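Side-chain contacts in carboxylase (Deinococcus radiodurans, PDB 5H80), which probably carboxylates biotin on a carrier domain at the expense of ATP, as the biotin carboxylase part of a single-chain bacterial carboxylase: residues A[264-269]-A[454-459]; A[394-397]-A[403-406]; A[421-426]-A[446-451]. All coordinates share one frame; numbering follows the deposited sequence.

Interaction 1. Residues A[264-269]-A[454-459]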
loop_
_atom_site.group_PDB
_atom_site.type_symbol
_atom_site.label_atom_id
_atom_site.label_comp_id
_atom_site.label_asym_id
_atom_site.label_seq_id
_atom_site.Cartn_x
_atom_site.Cartn_y
_atom_site.Cartn_z
ATOM N N GLN A 264 26.079 5.772 2.607
ATOM C CA GLN A 264 24.669 5.732 3.094
ATOM C C GLN A 264 23.663 5.567 1.913
ATOM O O GLN A 264 23.611 6.377 1.018
ATOM C CB GLN A 264 24.305 7.020 3.828
ATOM C CG GLN A 264 25.291 7.530 4.882
ATOM C CD GLN A 264 26.036 6.424 5.599
ATOM O OE1 GLN A 264 27.112 5.992 5.158
ATOM N NE2 GLN A 264 25.481 5.961 6.713
ATOM N N LYS A 265 22.865 4.540 1.940
ATOM C CA LYS A 265 21.899 4.246 0.910
ATOM C C LYS A 265 20.750 5.277 0.915
ATOM O O LYS A 265 20.391 5.758 2.012
ATOM C CB LYS A 265 21.368 2.807 1.138
ATOM C CG LYS A 265 22.373 1.652 1.003
ATOM C CD LYS A 265 21.836 0.334 1.613
ATOM C CE LYS A 265 22.819 -0.811 1.535
ATOM N NZ LYS A 265 22.428 -2.067 2.240
ATOM N N LEU A 266 20.332 5.793 -0.238
ATOM C CA LEU A 266 19.274 6.758 -0.356
ATOM C C LEU A 266 18.098 6.213 -1.135
ATOM O O LEU A 266 16.968 6.518 -0.771
ATOM C CB LEU A 266 19.707 8.088 -1.034
ATOM C CG LEU A 266 20.708 8.886 -0.230
ATOM C CD1 LEU A 266 21.269 10.022 -1.058
ATOM C CD2 LEU A 266 19.970 9.411 1.015
ATOM N N LEU A 267 18.341 5.513 -2.241
ATOM C CA LEU A 267 17.255 4.975 -3.113
ATOM C C LEU A 267 17.467 3.469 -3.285
ATOM O O LEU A 267 18.589 3.007 -3.483
ATOM C CB LEU A 267 17.151 5.573 -4.505
ATOM C CG LEU A 267 16.869 7.043 -4.565
ATOM C CD1 LEU A 267 17.192 7.612 -5.886
ATOM C CD2 LEU A 267 15.418 7.396 -4.108
ATOM N N GLU A 268 16.460 2.679 -2.974
ATOM C CA GLU A 268 16.658 1.224 -3.007
ATOM C C GLU A 268 15.554 0.675 -3.894
ATOM O O GLU A 268 14.387 0.885 -3.609
ATOM C CB GLU A 268 16.629 0.700 -1.568
ATOM C CG GLU A 268 17.793 1.332 -0.738
ATOM C CD GLU A 268 17.472 1.604 0.703
ATOM O OE1 GLU A 268 16.447 2.246 0.994
ATOM O OE2 GLU A 268 18.288 1.164 1.525
ATOM N N PHE A 269 15.921 -0.146 -4.872
ATOM C CA PHE A 269 15.004 -0.663 -5.916
ATOM C C PHE A 269 14.774 -2.208 -5.807
ATOM O O PHE A 269 15.642 -2.968 -5.487
ATOM C CB PHE A 269 15.547 -0.297 -7.272
ATOM C CG PHE A 269 15.592 1.087 -7.520
ATOM C CD1 PHE A 269 14.640 1.684 -8.321
ATOM C CD2 PHE A 269 16.607 1.898 -7.021
ATOM C CE1 PHE A 269 14.707 2.983 -8.620
ATOM C CE2 PHE A 269 16.678 3.250 -7.378
ATOM C CZ PHE A 269 15.672 3.801 -8.096
ATOM N N SER A 454 14.852 20.896 8.452
ATOM C CA SER A 454 15.230 20.791 7.056
ATOM C C SER A 454 15.308 19.288 6.703
ATOM O O SER A 454 15.733 18.479 7.546
ATOM C CB SER A 454 16.549 21.496 6.713
ATOM O OG SER A 454 16.389 22.886 6.955
ATOM N N THR A 455 14.993 18.999 5.455
ATOM C CA THR A 455 15.066 17.661 4.867
ATOM C C THR A 455 15.813 17.567 3.497
ATOM O O THR A 455 16.078 18.564 2.767
ATOM C CB THR A 455 13.643 17.020 4.672
ATOM O OG1 THR A 455 13.012 17.489 3.470
ATOM C CG2 THR A 455 12.719 17.176 5.882
ATOM N N ASN A 456 16.013 16.308 3.114
ATOM C CA ASN A 456 16.513 15.903 1.825
ATOM C C ASN A 456 15.432 15.802 0.708
ATOM O O ASN A 456 15.706 15.317 -0.345
ATOM C CB ASN A 456 17.465 14.690 1.894
ATOM C CG ASN A 456 16.764 13.367 2.170
ATOM O OD1 ASN A 456 15.594 13.381 2.555
ATOM N ND2 ASN A 456 17.461 12.266 2.052
ATOM N N LEU A 457 14.214 16.228 0.953
ATOM C CA LEU A 457 13.206 16.039 -0.085
ATOM C C LEU A 457 13.528 16.626 -1.459
ATOM O O LEU A 457 13.348 15.946 -2.487
ATOM C CB LEU A 457 11.824 16.444 0.350
ATOM C CG LEU A 457 11.124 15.600 1.396
ATOM C CD1 LEU A 457 10.096 16.469 2.040
ATOM C CD2 LEU A 457 10.423 14.376 0.773
ATOM N N ALA A 458 14.102 17.813 -1.507
ATOM C CA ALA A 458 14.585 18.354 -2.833
ATOM C C ALA A 458 15.689 17.577 -3.456
ATOM O O ALA A 458 15.727 17.411 -4.664
ATOM C CB ALA A 458 14.998 19.843 -2.721
ATOM N N PHE A 459 16.651 17.143 -2.649
ATOM C CA PHE A 459 17.717 16.335 -3.150
ATOM C C PHE A 459 17.284 14.975 -3.776
ATOM O O PHE A 459 17.738 14.627 -4.854
ATOM C CB PHE A 459 18.721 16.181 -2.101
ATOM C CG PHE A 459 19.977 15.536 -2.573
ATOM C CD1 PHE A 459 20.968 16.313 -3.196
ATOM C CD2 PHE A 459 20.220 14.208 -2.394
ATOM C CE1 PHE A 459 22.146 15.750 -3.648
ATOM C CE2 PHE A 459 21.373 13.658 -2.883
ATOM C CZ PHE A 459 22.351 14.393 -3.475
#
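Leu266 divides its two methyl groups between Asn456 and Phe459, and these two touches make up the whole contact. It packs an inner strand of the five-stranded antiparallel sheet, 264-270, in the ATP-binding region, against the start of helix 457-465 in the biotin carboxylase C-terminal region. CD2 of Leu266 lies 3.9 Å from Asn456 ND2, while its CD1 stands 4.1 Å from Phe459 CE2, close to the ring plane and therefore at the ring's edge. The leucine runs roughly perpendicular to the Phe459 side chain and lies alongside Asn456, pointing the other way. Phe459 reaches inward because its CG is anti to the backbone N (chi1 -171°), which swings the ring from the first turn of the helix toward the strand. All three residues are buried, yet the fit is modest: only 94 Å² is buried in total. Toward solvent, 454-459 begins with exposed Ser454 and partly exposed Thr455, whose OG1 accepts from Leu457 N at 3.1 Å, an ST turn leading into the helix. Asn456, at the N-cap position, makes no capping bond; its amide instead binds strand 367-374, OD1 to Asn374 N and ND2 to Arg372 O. Phe459 also has a cation-pi partner in Arg261. The strand-to-helix contact is thus purely van der Waals, and the two bonds to strand 367-374 fix the rotation of the Asn456 amide, satisfying its polar atoms although ND2 lies against a methyl.

Interaction 2. Residues A[394-397]-A[403-406]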
loop_
_atom_site.group_PDB
_atom_site.type_symbol
_atom_site.label_atom_id
_atom_site.label_comp_id
_atom_site.label_asym_id
_atom_site.label_seq_id
_atom_site.Cartn_x
_atom_site.Cartn_y
_atom_site.Cartn_z
ATOM N N PHE A 394 3.677 17.835 9.194
ATOM C CA PHE A 394 4.173 16.523 8.756
ATOM C C PHE A 394 3.014 15.715 8.203
ATOM O O PHE A 394 2.214 15.217 8.946
ATOM C CB PHE A 394 4.840 15.802 9.956
ATOM C CG PHE A 394 5.696 14.638 9.547
ATOM C CD1 PHE A 394 7.005 14.822 9.077
ATOM C CD2 PHE A 394 5.183 13.337 9.596
ATOM C CE1 PHE A 394 7.800 13.740 8.727
ATOM C CE2 PHE A 394 5.973 12.232 9.204
ATOM C CZ PHE A 394 7.291 12.452 8.796
ATOM N N THR A 395 2.919 15.596 6.871
ATOM C CA THR A 395 1.758 15.001 6.201
ATOM C C THR A 395 2.386 14.208 5.042
ATOM O O THR A 395 2.668 14.747 3.987
ATOM C CB THR A 395 0.768 16.030 5.694
ATOM O OG1 THR A 395 0.440 16.903 6.796
ATOM C CG2 THR A 395 -0.470 15.359 5.194
ATOM N N PRO A 396 2.703 12.953 5.345
ATOM C CA PRO A 396 3.362 12.102 4.310
ATOM C C PRO A 396 2.397 11.820 3.159
ATOM O O PRO A 396 1.200 11.941 3.323
ATOM C CB PRO A 396 3.711 10.811 5.087
ATOM C CG PRO A 396 3.758 11.242 6.504
ATOM C CD PRO A 396 2.641 12.257 6.648
ATOM N N PRO A 397 2.942 11.474 1.975
ATOM C CA PRO A 397 2.168 11.066 0.834
ATOM C C PRO A 397 1.356 9.842 1.096
ATOM O O PRO A 397 1.712 9.056 1.931
ATOM C CB PRO A 397 3.208 10.784 -0.274
ATOM C CG PRO A 397 4.454 10.572 0.459
ATOM C CD PRO A 397 4.379 11.227 1.790
ATOM N N ARG A 403 3.422 3.721 0.157
ATOM C CA ARG A 403 3.409 3.264 1.539
ATOM C C ARG A 403 4.489 4.094 2.245
ATOM O O ARG A 403 5.599 4.235 1.711
ATOM C CB ARG A 403 3.842 1.798 1.606
ATOM C CG ARG A 403 4.406 1.350 2.944
ATOM C CD ARG A 403 4.747 -0.116 2.951
ATOM N NE ARG A 403 5.434 -0.480 4.183
ATOM C CZ ARG A 403 5.863 -1.752 4.423
ATOM N NH1 ARG A 403 5.683 -2.759 3.539
ATOM N NH2 ARG A 403 6.492 -2.048 5.592
ATOM N N VAL A 404 4.189 4.539 3.465
ATOM C CA VAL A 404 5.150 5.310 4.269
ATOM C C VAL A 404 5.321 4.713 5.662
ATOM O O VAL A 404 4.360 4.636 6.397
ATOM C CB VAL A 404 4.737 6.789 4.422
ATOM C CG1 VAL A 404 5.776 7.551 5.269
ATOM C CG2 VAL A 404 4.621 7.505 3.081
ATOM N N ASP A 405 6.570 4.366 6.011
ATOM C CA ASP A 405 6.919 3.805 7.305
ATOM C C ASP A 405 7.703 4.930 8.068
ATOM O O ASP A 405 8.817 5.370 7.649
ATOM C CB ASP A 405 7.769 2.491 7.275
ATOM C CG ASP A 405 6.998 1.274 6.796
ATOM O OD1 ASP A 405 5.965 1.444 6.070
ATOM O OD2 ASP A 405 7.337 0.163 7.194
ATOM N N THR A 406 7.124 5.346 9.195
ATOM C CA THR A 406 7.681 6.439 10.021
ATOM C C THR A 406 7.329 6.142 11.530
ATOM O O THR A 406 6.602 5.250 11.885
ATOM C CB THR A 406 7.193 7.819 9.514
ATOM O OG1 THR A 406 7.844 8.974 10.147
ATOM C CG2 THR A 406 5.682 7.939 9.644
#
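Val404 meets two consecutive prolines: in the conformer described, one of two, its CG1 lies 3.9 Å from Pro396 CB, and its CG2 lies 3.9 Å from Pro397 CD. The contact joins the outermost strand of an antiparallel five-stranded sheet, 402-406, to the end of strand 393-395, which belongs to a separate two-stranded antiparallel ribbon in the biotin carboxylase C-terminal region. No hydrogen bond links the segments; side chains and one carbonyl bridge the gap, since in the same conformer Val404 CG2 also comes within 3.5 Å of Pro397 O. There CG1 is anti to the backbone N (chi1 -180°), which turns both methyls to the prolines. Further along, Phe394 and Thr406 approach head-on, with OG1 of Thr406 3.8 Å from CZ of Phe394 and oblique to the ring. That hydroxyl is positioned from outside the pair, by hydrogen bonds with Leu422 O and Val408 N. Phe448 packs alongside Pro396 and Pro397, and its ring meets that of Phe394 edge-to-face; Thr395 packs on Phe394 of the second subunit. The CB of Arg403 points away from the prolines, and its guanidinium grips Asp405 side-on, with Glu329 and Glu330 as further salt-bridge partners. Arg403 NH2 reaches Asp405 OD2 at 2.9 Å. Arg403 NE meets Asp405 OD1 at 2.7 Å, almost in the guanidinium plane. The approach is on the syn side, but tilted 33° out of the carboxylate plane.

Interaction 3. Residues A[421-426]-A[446-451]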
loop_
_atom_site.group_PDB
_atom_site.type_symbol
_atom_site.label_atom_id
_atom_site.label_comp_id
_atom_site.label_asym_id
_atom_site.label_seq_id
_atom_site.Cartn_x
_atom_site.Cartn_y
_atom_site.Cartn_z
ATOM N N LEU A 421 17.021 9.627 9.879
ATOM C CA LEU A 421 15.802 9.137 9.173
ATOM C C LEU A 421 14.551 9.657 9.792
ATOM O O LEU A 421 14.295 9.470 11.036
ATOM C CB LEU A 421 15.852 7.676 9.117
ATOM C CG LEU A 421 14.758 7.000 8.243
ATOM C CD1 LEU A 421 15.006 7.257 6.768
ATOM C CD2 LEU A 421 14.816 5.513 8.550
ATOM N N LEU A 422 13.711 10.230 8.960
ATOM C CA LEU A 422 12.372 10.705 9.361
ATOM C C LEU A 422 11.268 9.798 8.822
ATOM O O LEU A 422 10.347 9.466 9.552
ATOM C CB LEU A 422 12.100 12.092 8.814
ATOM C CG LEU A 422 12.823 13.340 9.459
ATOM C CD1 LEU A 422 12.521 14.586 8.623
ATOM C CD2 LEU A 422 12.506 13.453 10.950
ATOM N N ALA A 423 11.417 9.376 7.528
ATOM C CA ALA A 423 10.426 8.442 6.999
ATOM C C ALA A 423 10.947 7.677 5.800
ATOM O O ALA A 423 11.779 8.201 5.048
ATOM C CB ALA A 423 9.161 9.207 6.602
ATOM N N LYS A 424 10.382 6.517 5.567
ATOM C CA LYS A 424 10.702 5.774 4.347
ATOM C C LYS A 424 9.476 5.771 3.414
ATOM O O LYS A 424 8.474 5.388 3.869
ATOM C CB LYS A 424 11.175 4.391 4.617
ATOM C CG LYS A 424 12.304 4.274 5.662
ATOM C CD LYS A 424 12.745 2.822 5.943
ATOM C CE LYS A 424 11.678 1.858 6.492
ATOM N NZ LYS A 424 12.116 0.506 6.959
ATOM N N VAL A 425 9.642 6.197 2.179
ATOM C CA VAL A 425 8.567 6.253 1.210
ATOM C C VAL A 425 8.781 5.216 0.168
ATOM O O VAL A 425 9.794 5.271 -0.573
ATOM C CB VAL A 425 8.491 7.623 0.555
ATOM C CG1 VAL A 425 7.395 7.747 -0.594
ATOM C CG2 VAL A 425 8.293 8.703 1.647
ATOM N N VAL A 426 7.806 4.315 0.052
ATOM C CA VAL A 426 7.928 3.159 -0.832
ATOM C C VAL A 426 6.888 3.378 -1.909
ATOM O O VAL A 426 5.703 3.599 -1.570
ATOM C CB VAL A 426 7.770 1.826 -0.157
ATOM C CG1 VAL A 426 7.986 0.681 -1.091
ATOM C CG2 VAL A 426 8.757 1.732 1.060
ATOM N N SER A 446 6.720 14.913 -3.730
ATOM C CA SER A 446 6.328 16.319 -3.870
ATOM C C SER A 446 5.125 16.559 -3.052
ATOM O O SER A 446 4.864 17.771 -2.686
ATOM C CB SER A 446 6.020 16.631 -5.343
ATOM O OG SER A 446 4.725 16.090 -5.746
ATOM N N GLU A 447 4.410 15.513 -2.602
ATOM C CA GLU A 447 3.268 15.661 -1.708
ATOM C C GLU A 447 3.632 15.539 -0.239
ATOM O O GLU A 447 2.772 15.582 0.620
ATOM C CB GLU A 447 2.178 14.611 -2.065
ATOM C CG GLU A 447 1.420 14.970 -3.312
ATOM C CD GLU A 447 0.456 13.955 -3.933
ATOM O OE1 GLU A 447 0.104 12.928 -3.290
ATOM O OE2 GLU A 447 0.112 14.185 -5.165
ATOM N N PHE A 448 4.908 15.340 0.052
ATOM C CA PHE A 448 5.362 15.282 1.430
ATOM C C PHE A 448 5.605 16.663 2.052
ATOM O O PHE A 448 6.627 17.278 1.804
ATOM C CB PHE A 448 6.629 14.440 1.511
ATOM C CG PHE A 448 6.816 13.668 2.809
ATOM C CD1 PHE A 448 7.547 12.493 2.735
ATOM C CD2 PHE A 448 6.344 14.084 4.084
ATOM C CE1 PHE A 448 7.801 11.704 3.858
ATOM C CE2 PHE A 448 6.608 13.310 5.260
ATOM C CZ PHE A 448 7.327 12.089 5.135
ATOM N N GLN A 449 4.680 17.036 2.911
ATOM C CA GLN A 449 4.663 18.405 3.555
ATOM C C GLN A 449 5.357 18.215 4.869
ATOM O O GLN A 449 4.879 17.436 5.682
ATOM C CB GLN A 449 3.240 18.842 3.872
ATOM C CG GLN A 449 2.272 18.953 2.737
ATOM C CD GLN A 449 0.987 19.612 3.179
ATOM O OE1 GLN A 449 0.949 20.820 3.423
ATOM N NE2 GLN A 449 -0.073 18.827 3.291
ATOM N N ILE A 450 6.553 18.776 4.982
ATOM C CA ILE A 450 7.250 18.868 6.207
ATOM C C ILE A 450 7.567 20.365 6.463
ATOM O O ILE A 450 8.075 21.031 5.576
ATOM C CB ILE A 450 8.554 18.036 6.171
ATOM C CG1 ILE A 450 8.209 16.609 5.722
ATOM C CG2 ILE A 450 9.210 18.000 7.546
ATOM C CD1 ILE A 450 9.396 15.684 5.620
ATOM N N ALA A 451 7.244 20.833 7.664
ATOM C CA ALA A 451 7.675 22.172 8.151
ATOM C C ALA A 451 8.273 22.087 9.568
ATOM O O ALA A 451 7.815 21.267 10.386
ATOM C CB ALA A 451 6.491 23.124 8.103
#
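Phe448 points the rim of its ring at strand 421-429. Ala423 CB lies at the edge, in the ring plane, 3.7 Å from Phe448 CZ, whereas Val425 CG2 approaches obliquely, 3.8 Å from Phe448 CE1. Val425 and Phe448 lie side by side but run in opposing senses, and the valine offers CG2 because that methyl is anti to its carbonyl carbon while CG1 is anti to the backbone N (chi1 176°). One face of the ring is taken by Ile450 from its own segment: CD1 stands 3.6 Å above the plane, offset toward the rim. The same methyl touches Leu422 CD1 more loosely, at 4.5 Å. Ala423 and Leu422 can both point toward 446-451, although adjacent, because they form a classic beta bulge opposite Val373. The contact thereby packs the five-stranded sheet, in the biotin carboxylase C-terminal region, against strand 449-451 of the two-stranded ribbon and the loop before it. The CB of Lys424 points away from 446-451, and its NZ forms a salt bridge with Glu42; Glu447 pairs with Arg49 of the second subunit. Every touch joins carbon to carbon, consistent with apolar packing helped by the bulge that turns two adjacent residues the same way; no hydrogen bond crosses between the two segments.

The three contacts lie on the same side of the chain's centre and all reach one antiparallel sheet, in which 264-270, 367-374, 421-429 and 402-406 lie side by side in that order. Interactions 2 and 3 are closest, with centres about 6 Å apart; they share this sheet and also the ribbon of 393-395 with 449-451. Interaction 1 lies about 10 Å from interaction 3, centre to centre, and touches it through Leu457 and Thr455, but is about 14 Å from interaction 2 by the same measure, without touching. Along the chain, 2 and 3 follow in series, both nested within the loop closed by 1. The sheet therefore joins a strand of the ATP-binding region to the C-terminal region, while interactions 2 and 3 also border the second subunit.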